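PDB 4FF5: glycosyl hydrolase 25 from Streptococcus pneumoniae, which probably cleaves glycosidic bonds of cell-wall peptidoglycan, as family 25 glycosyl hydrolases do, and acts as a virulence factor that participates in host-cell invasion. Local coordinates for residues A[64-68]-A[69-73]; A[141-145]-A[146-150]; A[220-223]-A[224-228]. One frame throughout, in Å; residues are numbered along the deposited sequence.

Followed from the N terminus, three local contacts illustrate how a TIM-barrel chain manages its turns. Interaction 1 comes first, where the loop after strand 54-57 enters helix 68-73. Interaction 2 follows at the far end of helix 129-143, and turns the chain toward strand 151-155. Interaction 3 is last, in residues 220-228, folding the run between strands 203-207 and 228-232 back on itself. The three lie in series, neither nesting nor crossing, and none touches another. Interactions 2 and 3 both precede a barrel strand, and their nearest atoms are about 5 Å apart, whereas interaction 1 starts a helix, its centre about 21 Å from that of interaction 2.

Interaction 1: residues A[64-68]-A[69-73]; sequences EEINY and DALSQ
Asn67 carries its amide carbon CG trans to the backbone N (chi1 -178°), which folds the side chain over the opening turn of helix 68-73 and sets OD1 beside Ala70. In Leu71, CG is likewise anti to the backbone N (chi1 -162°), and with the second torsion near 84° the CD2 methyl comes back to CG2 of Ile66, 3.8 Å away. The first placement makes Asn67 an N-cap: Ala70 N donates to Asn67 OD1 over 3.3 Å, almost straight at hydrogen, yet the donor sits above the plane of the side-chain carbonyl rather than on a lone pair. The amide also lies against the Ala70 methyl, with ND2 3.7 Å from CB. Regular helix bonding starts beside the cap, where Leu71 N donates to Asn67 O at 2.9 Å and Ser72 N to Tyr68 O at 2.9 Å.

On the buried side, Ile66 CG2 is shared: besides meeting Leu71, it rests 3.7 Å above the plane of the Tyr68 ring, over its centre. The far end of that ring is held by His107 through the hydroxyl, so the helix start is tied to neighbouring helix 104-112, while Asp69 pairs with Arg114. Asn67 therefore serves the helix start twice, by side chain and by carbonyl, and its long, out-of-plane capping bond is probably the weaker of the two.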
loop_
_atom_site.group_PDB
_atom_site.type_symbol
_atom_site.label_atom_id
_atom_site.label_comp_id
_atom_site.label_asym_id
_atom_site.label_seq_id
_atom_site.Cartn_x
_atom_site.Cartn_y
_atom_site.Cartn_z
ATOM N N GLU A 64 3.195 12.986 14.396
ATOM C CA GLU A 64 3.617 13.493 15.705
ATOM C C GLU A 64 3.415 12.457 16.810
ATOM O O GLU A 64 3.967 12.589 17.909
ATOM C CB GLU A 64 2.926 14.827 16.053
ATOM C CG GLU A 64 1.482 14.729 16.533
ATOM C CD GLU A 64 0.470 15.138 15.478
ATOM O OE1 GLU A 64 -0.738 15.152 15.806
ATOM N N GLU A 65 2.625 11.423 16.522
ATOM C CA GLU A 65 2.426 10.344 17.489
ATOM C C GLU A 65 3.326 9.146 17.199
ATOM O O GLU A 65 3.356 8.178 17.969
ATOM C CB GLU A 65 0.957 9.956 17.583
ATOM C CG GLU A 65 0.118 10.916 18.406
ATOM C CD GLU A 65 -1.363 10.797 18.128
ATOM O OE1 GLU A 65 -1.817 9.712 17.723
ATOM O OE2 GLU A 65 -2.087 11.798 18.306
ATOM N N ILE A 66 4.109 9.245 16.126
ATOM C CA ILE A 66 5.049 8.178 15.747
ATOM C C ILE A 66 6.503 8.485 16.119
ATOM O O ILE A 66 7.075 9.480 15.659
ATOM C CB ILE A 66 4.996 7.855 14.234
ATOM C CG1 ILE A 66 3.577 7.427 13.829
ATOM C CG2 ILE A 66 6.017 6.773 13.892
ATOM C CD1 ILE A 66 3.338 7.490 12.331
ATOM N N ASN A 67 7.088 7.603 16.939
ATOM C CA ASN A 67 8.514 7.612 17.182
ATOM C C ASN A 67 9.189 6.900 16.009
ATOM O O ASN A 67 9.342 5.678 16.022
ATOM C CB ASN A 67 8.839 6.956 18.546
ATOM C CG ASN A 67 10.316 6.981 18.874
ATOM O OD1 ASN A 67 11.140 7.305 18.025
ATOM N ND2 ASN A 67 10.664 6.597 20.107
ATOM N N TYR A 68 9.586 7.660 14.988
ATOM C CA TYR A 68 10.092 7.019 13.758
ATOM C C TYR A 68 11.378 6.231 13.994
ATOM O O TYR A 68 11.558 5.167 13.405
ATOM C CB TYR A 68 10.265 7.999 12.607
ATOM C CG TYR A 68 8.963 8.500 12.006
ATOM C CD1 TYR A 68 8.251 7.736 11.061
ATOM C CD2 TYR A 68 8.444 9.752 12.374
ATOM C CE1 TYR A 68 7.063 8.211 10.498
ATOM C CE2 TYR A 68 7.265 10.233 11.821
ATOM C CZ TYR A 68 6.569 9.455 10.889
ATOM O OH TYR A 68 5.403 9.962 10.359
ATOM N N ASP A 69 12.253 6.746 14.870
ATOM C CA ASP A 69 13.450 5.997 15.298
ATOM C C ASP A 69 13.094 4.590 15.761
ATOM O O ASP A 69 13.691 3.614 15.303
ATOM C CB ASP A 69 14.207 6.744 16.421
ATOM C CG ASP A 69 14.890 8.008 15.932
ATOM O OD1 ASP A 69 15.102 8.150 14.713
ATOM O OD2 ASP A 69 15.243 8.870 16.770
ATOM N N ALA A 70 12.123 4.483 16.663
ATOM C CA ALA A 70 11.712 3.182 17.190
ATOM C C ALA A 70 11.006 2.342 16.122
ATOM O O ALA A 70 11.272 1.138 15.965
ATOM C CB ALA A 70 10.817 3.357 18.413
ATOM N N LEU A 71 10.108 2.978 15.378
ATOM C CA LEU A 71 9.286 2.240 14.417
ATOM C C LEU A 71 10.125 1.607 13.310
ATOM O O LEU A 71 9.897 0.448 12.947
ATOM C CB LEU A 71 8.169 3.140 13.864
ATOM C CG LEU A 71 6.960 2.458 13.186
ATOM C CD1 LEU A 71 5.909 1.999 14.189
ATOM C CD2 LEU A 71 6.321 3.382 12.170
ATOM N N SER A 72 11.104 2.349 12.791
ATOM C CA SER A 72 11.918 1.900 11.643
ATOM C C SER A 72 12.767 0.652 11.913
ATOM O O SER A 72 13.060 -0.127 10.982
ATOM C CB SER A 72 12.818 3.036 11.134
ATOM O OG SER A 72 13.825 3.340 12.082
ATOM N N GLN A 73 13.158 0.465 13.172
ATOM C CA GLN A 73 13.926 -0.726 13.551
ATOM C C GLN A 73 13.021 -1.929 13.893
ATOM O O GLN A 73 13.522 -3.053 14.041
ATOM C CB GLN A 73 14.948 -0.436 14.668
ATOM C CG GLN A 73 15.947 0.693 14.400
ATOM C CD GLN A 73 16.647 0.613 13.040
ATOM O OE1 GLN A 73 17.315 -0.371 12.717
ATOM N NE2 GLN A 73 16.511 1.676 12.246
#

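Interaction 2: residues A[141-145]-A[146-150]; sequences NAASP and YSPSY
Ala142, in the last turn of helix 129-143, meets Tyr146 through its carbonyl: Ala142 O lies at the edge of the tyrosine ring, in its plane, 3.6 Å from CE2. The carbonyl of Ala143 lies at that edge too, but its main partner is the backbone, since Tyr146 N donates to Ala143 O at 2.9 Å from above the carbonyl plane. Tyr146 has CG beside its own backbone N (chi1 -61°), and this rotation brings the ring back along the helix end so that its CD2 side borders both oxygens. Ala143 also receives Pro148, whose CD stands 3.4 Å from Ala143 O while its CG touches the alanine methyl more loosely.

The Ala143 bond already spans three residues rather than four, and Ser144 repeats the step: Ser147 N donates to Ser144 O over 3.0 Å with an N-H...O angle of 164°. The serine hydroxyl turns the other way, to the carbonyl of Tyr140 one turn back. Two such successive bonds tighten the helix into a 3-10 turn before the chain departs. This is the return half of a beta-alpha-beta crossover, for helix 129-143 links the parallel neighbours 118-123 and 151-155 of the TIM barrel. In such barrels the loops leading from helix to strand lie at the end remote from the catalytic site. Ala143 and Pro148 both rest on Val120 of the first strand, and the Tyr146 ring leans on helix 104-112.

Pro145 closes the segment with its CB 4.3 Å from Tyr146 CD2. Its carbonyl accepts from a water at 3.0 Å, and the same water is hydrogen-bonded to Ser147 OG, bridging the turn where Ser147 takes up a left-handed backbone conformation.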
loop_
_atom_site.group_PDB
_atom_site.type_symbol
_atom_site.label_atom_id
_atom_site.label_comp_id
_atom_site.label_asym_id
_atom_site.label_seq_id
_atom_site.Cartn_x
_atom_site.Cartn_y
_atom_site.Cartn_z
ATOM N N ASN A 141 1.892 12.282 -9.466
ATOM C CA ASN A 141 2.635 13.537 -9.322
ATOM C C ASN A 141 2.999 13.839 -7.885
ATOM O O ASN A 141 4.041 14.436 -7.625
ATOM C CB ASN A 141 1.890 14.705 -9.970
ATOM C CG ASN A 141 1.786 14.565 -11.482
ATOM O OD1 ASN A 141 2.512 13.772 -12.098
ATOM N ND2 ASN A 141 0.864 15.316 -12.092
ATOM N N ALA A 142 2.175 13.389 -6.943
ATOM C CA ALA A 142 2.490 13.611 -5.539
ATOM C C ALA A 142 3.550 12.629 -5.003
ATOM O O ALA A 142 4.395 12.985 -4.198
ATOM C CB ALA A 142 1.221 13.572 -4.697
ATOM N N ALA A 143 3.529 11.396 -5.499
ATOM C CA ALA A 143 4.355 10.351 -4.937
ATOM C C ALA A 143 5.695 10.188 -5.649
ATOM O O ALA A 143 6.685 9.853 -5.004
ATOM C CB ALA A 143 3.601 9.019 -4.969
ATOM N N SER A 144 5.705 10.364 -6.972
ATOM C CA SER A 144 6.898 10.092 -7.791
ATOM C C SER A 144 8.188 10.810 -7.341
ATOM O O SER A 144 9.261 10.224 -7.457
ATOM C CB SER A 144 6.627 10.297 -9.292
ATOM O OG SER A 144 6.359 11.666 -9.612
ATOM N N PRO A 145 8.084 12.056 -6.797
ATOM C CA PRO A 145 9.281 12.745 -6.307
ATOM C C PRO A 145 10.040 11.952 -5.251
ATOM O O PRO A 145 11.232 12.183 -5.059
ATOM C CB PRO A 145 8.719 14.036 -5.692
ATOM C CG PRO A 145 7.459 14.285 -6.452
ATOM C CD PRO A 145 6.889 12.919 -6.686
ATOM N N TYR A 146 9.356 11.027 -4.578
ATOM C CA TYR A 146 9.962 10.247 -3.491
ATOM C C TYR A 146 10.549 8.906 -3.941
ATOM O O TYR A 146 11.095 8.172 -3.130
ATOM C CB TYR A 146 8.956 10.053 -2.346
ATOM C CG TYR A 146 8.511 11.358 -1.753
ATOM C CD1 TYR A 146 9.290 11.999 -0.787
ATOM C CD2 TYR A 146 7.332 11.988 -2.178
ATOM C CE1 TYR A 146 8.896 13.207 -0.250
ATOM C CE2 TYR A 146 6.934 13.205 -1.632
ATOM C CZ TYR A 146 7.731 13.805 -0.671
ATOM O OH TYR A 146 7.371 15.001 -0.111
ATOM N N SER A 147 10.454 8.612 -5.240
ATOM C CA SER A 147 10.970 7.355 -5.808
ATOM C C SER A 147 10.460 6.155 -5.018
ATOM O O SER A 147 11.266 5.346 -4.528
ATOM C CB SER A 147 12.507 7.340 -5.825
ATOM O OG SER A 147 13.002 8.364 -6.667
ATOM N N PRO A 148 9.120 6.033 -4.887
ATOM C CA PRO A 148 8.603 4.913 -4.098
ATOM C C PRO A 148 8.946 3.562 -4.740
ATOM O O PRO A 148 9.111 3.471 -5.965
ATOM C CB PRO A 148 7.096 5.165 -4.079
ATOM C CG PRO A 148 6.821 5.955 -5.312
ATOM C CD PRO A 148 8.033 6.813 -5.517
ATOM N N SER A 149 9.067 2.532 -3.912
ATOM C CA SER A 149 9.443 1.203 -4.389
ATOM C C SER A 149 8.342 0.502 -5.199
ATOM O O SER A 149 8.622 -0.458 -5.912
ATOM C CB SER A 149 9.866 0.323 -3.217
ATOM O OG SER A 149 8.726 -0.075 -2.455
ATOM N N TYR A 150 7.094 0.965 -5.059
ATOM C CA TYR A 150 5.956 0.343 -5.710
ATOM C C TYR A 150 4.774 1.304 -5.633
ATOM O O TYR A 150 4.688 2.107 -4.708
ATOM C CB TYR A 150 5.594 -0.967 -4.999
ATOM C CG TYR A 150 5.480 -2.171 -5.912
ATOM C CD1 TYR A 150 6.575 -3.017 -6.117
ATOM C CD2 TYR A 150 4.279 -2.470 -6.565
ATOM C CE1 TYR A 150 6.480 -4.126 -6.956
ATOM C CE2 TYR A 150 4.173 -3.579 -7.400
ATOM C CZ TYR A 150 5.278 -4.405 -7.585
ATOM O OH TYR A 150 5.190 -5.503 -8.423
HETATM O O HOH W 1 13.451 10.287 -4.481
#

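Interaction 3: residues A[220-223]-A[224-228]; sequences PKTD and LDYDI
An ST turn at Thr222, flanked by inverse gamma turns centred on Lys221 and Asp225, reverses the chain and brings Pro220 against Tyr226. In the ST turn, Leu224 N donates to Thr222 OG1 at 2.9 Å with an N-H...O angle of 166°. The threonine hydroxyl reaches that amide because it lies trans to its own backbone N (chi1 179°), extending forward along the chain. Thr222 and Leu224 then run side by side, with OG1 3.4 Å from Leu224 CB. The gamma turns are closed by weak backbone bonds, Thr222 N to Pro220 O and Tyr226 N to Leu224 O.

In the TIM-barrel fold this reversal belongs to the connection from strand 203-207 to its parallel neighbour 228-232, at the end where the second strand begins. Ile206 of the first strand backs Pro220, Thr222 and Tyr226 alike, and Leu252 also touches the tyrosine.

The proline ring covers one face of the aromatic ring in a CH-pi contact: Pro220 CG is 3.9 Å from the ring centroid and displaced toward the rim, while Pro220 CD comes within 3.3 Å of Tyr226 OH. A water in the plane of the aromatic ring, at its edge, joins the two ends of the turn. It donates to Pro220 O at 2.8 Å and is bonded at 2.6 Å to Tyr226 OH, giving the hydroxyl of this buried tyrosine a polar partner.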
loop_
_atom_site.group_PDB
_atom_site.type_symbol
_atom_site.label_atom_id
_atom_site.label_comp_id
_atom_site.label_asym_id
_atom_site.label_seq_id
_atom_site.Cartn_x
_atom_site.Cartn_y
_atom_site.Cartn_z
ATOM N N PRO A 220 -5.584 -15.279 2.800
ATOM C CA PRO A 220 -6.548 -15.033 1.718
ATOM C C PRO A 220 -7.158 -16.316 1.141
ATOM O O PRO A 220 -6.428 -17.254 0.828
ATOM C CB PRO A 220 -5.707 -14.302 0.684
ATOM C CG PRO A 220 -4.701 -13.529 1.502
ATOM C CD PRO A 220 -4.343 -14.494 2.612
ATOM N N LYS A 221 -8.488 -16.347 1.020
ATOM C CA LYS A 221 -9.204 -17.552 0.587
ATOM C C LYS A 221 -9.292 -17.603 -0.938
ATOM O O LYS A 221 -10.369 -17.464 -1.529
ATOM C CB LYS A 221 -10.595 -17.650 1.238
ATOM C CG LYS A 221 -10.558 -17.842 2.746
ATOM C CD LYS A 221 -11.946 -17.681 3.352
ATOM C CE LYS A 221 -11.887 -17.051 4.742
ATOM N NZ LYS A 221 -11.742 -18.083 5.804
ATOM N N THR A 222 -8.128 -17.736 -1.563
ATOM C CA THR A 222 -8.016 -17.810 -3.019
ATOM C C THR A 222 -6.796 -18.622 -3.413
ATOM O O THR A 222 -5.834 -18.706 -2.645
ATOM C CB THR A 222 -7.935 -16.418 -3.686
ATOM O OG1 THR A 222 -7.813 -16.592 -5.103
ATOM C CG2 THR A 222 -6.719 -15.586 -3.169
ATOM N N ASP A 223 -6.831 -19.215 -4.604
ATOM C CA ASP A 223 -5.652 -19.871 -5.133
ATOM C C ASP A 223 -4.920 -18.966 -6.124
ATOM O O ASP A 223 -4.029 -19.431 -6.828
ATOM C CB ASP A 223 -6.003 -21.220 -5.765
ATOM C CG ASP A 223 -6.852 -21.078 -7.019
ATOM O OD1 ASP A 223 -7.073 -19.937 -7.473
ATOM O OD2 ASP A 223 -7.294 -22.116 -7.546
ATOM N N LEU A 224 -5.309 -17.685 -6.184
ATOM C CA LEU A 224 -4.556 -16.681 -6.952
ATOM C C LEU A 224 -3.203 -16.479 -6.253
ATOM O O LEU A 224 -3.189 -16.451 -5.029
ATOM C CB LEU A 224 -5.337 -15.356 -7.019
ATOM C CG LEU A 224 -4.677 -14.170 -7.736
ATOM C CD1 LEU A 224 -4.601 -14.425 -9.232
ATOM C CD2 LEU A 224 -5.420 -12.871 -7.452
ATOM N N ASP A 225 -2.101 -16.330 -7.008
ATOM C CA ASP A 225 -0.751 -16.181 -6.405
ATOM C C ASP A 225 -0.365 -14.766 -5.930
ATOM O O ASP A 225 0.428 -14.041 -6.568
ATOM C CB ASP A 225 0.336 -16.716 -7.340
ATOM C CG ASP A 225 0.652 -15.765 -8.466
ATOM O OD1 ASP A 225 -0.295 -15.290 -9.126
ATOM O OD2 ASP A 225 1.854 -15.484 -8.690
ATOM N N TYR A 226 -0.859 -14.381 -4.774
ATOM C CA TYR A 226 -0.581 -13.049 -4.232
ATOM C C TYR A 226 0.814 -12.979 -3.554
ATOM O O TYR A 226 1.346 -13.992 -3.076
ATOM C CB TYR A 226 -1.714 -12.678 -3.274
ATOM C CG TYR A 226 -1.845 -13.663 -2.129
ATOM C CD1 TYR A 226 -1.159 -13.460 -0.928
ATOM C CD2 TYR A 226 -2.641 -14.811 -2.256
ATOM C CE1 TYR A 226 -1.248 -14.376 0.107
ATOM C CE2 TYR A 226 -2.719 -15.744 -1.233
ATOM C CZ TYR A 226 -2.030 -15.519 -0.052
ATOM O OH TYR A 226 -2.140 -16.415 0.981
ATOM N N ASP A 227 1.384 -11.773 -3.499
ATOM C CA ASP A 227 2.712 -11.566 -2.934
ATOM C C ASP A 227 2.678 -11.163 -1.467
ATOM O O ASP A 227 3.625 -11.401 -0.713
ATOM C CB ASP A 227 3.428 -10.454 -3.704
ATOM C CG ASP A 227 3.926 -10.899 -5.053
ATOM O OD1 ASP A 227 4.087 -12.113 -5.275
ATOM O OD2 ASP A 227 4.186 -10.018 -5.899
ATOM N N ILE A 228 1.596 -10.518 -1.055
ATOM C CA ILE A 228 1.592 -9.885 0.268
ATOM C C ILE A 228 0.158 -9.899 0.831
ATOM O O ILE A 228 -0.818 -9.778 0.091
ATOM C CB ILE A 228 2.257 -8.471 0.201
ATOM C CG1 ILE A 228 2.281 -7.776 1.577
ATOM C CG2 ILE A 228 1.667 -7.623 -0.927
ATOM C CD1 ILE A 228 3.288 -6.638 1.688
HETATM O O HOH W 2 -3.829 -18.401 0.756
#